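Side-chain contact in putative transporter (Clostridium difficile 630, PDB 3LV9), which is a putative membrane transporter of the UPF0053 family that may bind flavin adenine dinucleotide, this piece being its tandem pair of CBS domains: residues V36-S41 / I88-I93. Sequence-based numbering, arbitrary orientation.
Sequences VCIYES and IELEEI. With PO4 (phosphate ion), chain B.
In this tandem CBS-domain pair, edge strand 38-39 of a three-stranded sheet receives L90 from the loop between helix 75-85 and strand 98-101. The two methyls of L90 divide the work: CD2 lies 4.3 Å from I38 CG2, while CD1 meets backbone, 3.9 Å from E40 CA and 4.2 Å from Y39 O. The leucine reaches the strand with CG anti to its carbonyl carbon (chi1 -68°). No hydrogen bond crosses, and just 121 Å² is buried, both sides summed, so this is a small van der Waals contact. I38 also touches L78 of helix 75-85 and V73 of strand 69-74, so L90 adds to its apolar surroundings. E40 gives its backbone and CB to the leucine; its carboxylate is salt-bridged to R63, and E40 OE1 stays 5.6 Å from E91 OE1. Y39 points its CB away from the linker, and its OH meets phosphate O2, in the ring plane, at a very short 2.3 Å that is doubtful in detail; K66 also binds this ion, probably from the crystallisation liquor. Between these two segments the contact rests on dispersion and burial of the L90 methyls, with no directional bond to fix its exact geometry.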
loop_
_atom_site.group_PDB
_atom_site.type_symbol
_atom_site.label_atom_id
_atom_site.label_comp_id
_atom_site.label_asym_id
_atom_site.label_seq_id
_atom_site.Cartn_x
_atom_site.Cartn_y
_atom_site.Cartn_z
ATOM N N VAL A 36 11.233 -9.679 1.953
ATOM C CA VAL A 36 10.991 -9.920 3.353
ATOM C C VAL A 36 9.824 -10.848 3.630
ATOM O O VAL A 36 8.704 -10.553 3.294
ATOM C CB VAL A 36 10.781 -8.617 4.089
ATOM C CG1 VAL A 36 10.232 -8.897 5.449
ATOM C CG2 VAL A 36 12.124 -7.861 4.204
ATOM N N CYS A 37 10.120 -11.965 4.280
ATOM C CA CYS A 37 9.153 -12.961 4.695
ATOM C C CYS A 37 8.969 -12.864 6.187
ATOM O O CYS A 37 9.937 -12.756 6.927
ATOM C CB CYS A 37 9.670 -14.389 4.385
ATOM S SG CYS A 37 8.299 -15.467 3.875
ATOM N N ILE A 38 7.728 -12.953 6.638
ATOM C CA ILE A 38 7.459 -13.186 8.007
ATOM C C ILE A 38 7.482 -14.689 8.208
ATOM O O ILE A 38 6.683 -15.388 7.596
ATOM C CB ILE A 38 6.071 -12.686 8.359
ATOM C CG1 ILE A 38 6.006 -11.157 8.241
ATOM C CG2 ILE A 38 5.733 -13.084 9.795
ATOM C CD1 ILE A 38 4.724 -10.573 8.729
ATOM N N TYR A 39 8.354 -15.211 9.062
ATOM C CA TYR A 39 8.355 -16.665 9.308
ATOM C C TYR A 39 7.294 -16.995 10.365
ATOM O O TYR A 39 7.027 -16.183 11.253
ATOM C CB TYR A 39 9.742 -17.153 9.745
ATOM C CG TYR A 39 10.822 -16.945 8.692
ATOM C CD1 TYR A 39 11.194 -17.967 7.842
ATOM C CD2 TYR A 39 11.485 -15.744 8.571
ATOM C CE1 TYR A 39 12.166 -17.795 6.890
ATOM C CE2 TYR A 39 12.471 -15.564 7.592
ATOM C CZ TYR A 39 12.784 -16.592 6.756
ATOM O OH TYR A 39 13.736 -16.435 5.787
ATOM N N GLU A 40 6.688 -18.170 10.303
ATOM C CA GLU A 40 5.670 -18.473 11.320
ATOM C C GLU A 40 6.253 -18.489 12.739
ATOM O O GLU A 40 5.530 -18.287 13.689
ATOM C CB GLU A 40 4.811 -19.745 11.008
ATOM C CG GLU A 40 5.534 -21.047 10.954
ATOM C CD GLU A 40 4.609 -22.268 10.670
ATOM O OE1 GLU A 40 3.353 -22.178 10.670
ATOM O OE2 GLU A 40 5.166 -23.342 10.431
ATOM N N SER A 41 7.553 -18.695 12.875
ATOM C CA SER A 41 8.174 -18.732 14.180
ATOM C C SER A 41 8.770 -17.418 14.623
ATOM O O SER A 41 9.424 -17.377 15.634
ATOM C CB SER A 41 9.265 -19.791 14.201
ATOM O OG SER A 41 9.349 -20.357 15.500
ATOM N N ILE A 88 -0.613 -12.072 17.885
ATOM C CA ILE A 88 -0.689 -12.299 16.468
ATOM C C ILE A 88 -0.848 -13.791 16.249
ATOM O O ILE A 88 -0.067 -14.587 16.785
ATOM C CB ILE A 88 0.533 -11.776 15.758
ATOM C CG1 ILE A 88 0.538 -10.238 15.800
ATOM C CG2 ILE A 88 0.509 -12.205 14.296
ATOM C CD1 ILE A 88 1.958 -9.579 15.733
ATOM N N GLU A 89 -1.909 -14.141 15.512
ATOM C CA GLU A 89 -2.215 -15.509 15.088
ATOM C C GLU A 89 -2.227 -15.591 13.522
ATOM O O GLU A 89 -3.268 -15.435 12.889
ATOM C CB GLU A 89 -3.574 -15.972 15.691
ATOM N N LEU A 90 -1.083 -15.872 12.908
ATOM C CA LEU A 90 -0.935 -15.732 11.442
ATOM C C LEU A 90 -1.962 -16.521 10.615
ATOM O O LEU A 90 -2.534 -16.035 9.622
ATOM C CB LEU A 90 0.481 -16.121 11.047
ATOM C CG LEU A 90 1.550 -15.141 11.546
ATOM C CD1 LEU A 90 2.844 -15.826 11.565
ATOM C CD2 LEU A 90 1.641 -13.889 10.681
ATOM N N GLU A 91 -2.197 -17.746 11.052
ATOM C CA GLU A 91 -3.142 -18.663 10.411
ATOM C C GLU A 91 -4.539 -18.083 10.219
ATOM O O GLU A 91 -5.217 -18.421 9.255
ATOM C CB GLU A 91 -3.220 -19.999 11.200
ATOM C CG GLU A 91 -3.385 -19.859 12.768
ATOM C CD GLU A 91 -2.137 -19.345 13.547
ATOM O OE1 GLU A 91 -0.968 -19.593 13.125
ATOM O OE2 GLU A 91 -2.335 -18.707 14.616
ATOM N N GLU A 92 -4.968 -17.224 11.139
ATOM C CA GLU A 92 -6.313 -16.633 11.097
ATOM C C GLU A 92 -6.430 -15.455 10.099
ATOM O O GLU A 92 -7.568 -15.021 9.781
ATOM C CB GLU A 92 -6.785 -16.173 12.519
ATOM C CG GLU A 92 -7.601 -17.228 13.291
ATOM C CD GLU A 92 -7.722 -16.952 14.790
ATOM O OE1 GLU A 92 -7.753 -15.765 15.176
ATOM O OE2 GLU A 92 -7.813 -17.918 15.583
ATOM N N ILE A 93 -5.295 -14.924 9.643
ATOM C CA ILE A 93 -5.302 -13.789 8.700
ATOM C C ILE A 93 -4.558 -14.101 7.424
ATOM O O ILE A 93 -4.399 -13.242 6.556
ATOM C CB ILE A 93 -4.725 -12.513 9.328
ATOM C CG1 ILE A 93 -3.350 -12.786 9.919
ATOM C CG2 ILE A 93 -5.721 -11.946 10.419
ATOM C CD1 ILE A 93 -2.600 -11.513 10.315
HETATM P P PO4 B . 16.101 -14.099 5.974
HETATM O O1 PO4 B . 17.611 -14.040 6.044
HETATM O O2 PO4 B . 15.735 -15.358 5.238
HETATM O O3 PO4 B . 15.451 -14.189 7.331
HETATM O O4 PO4 B . 15.650 -12.845 5.261
#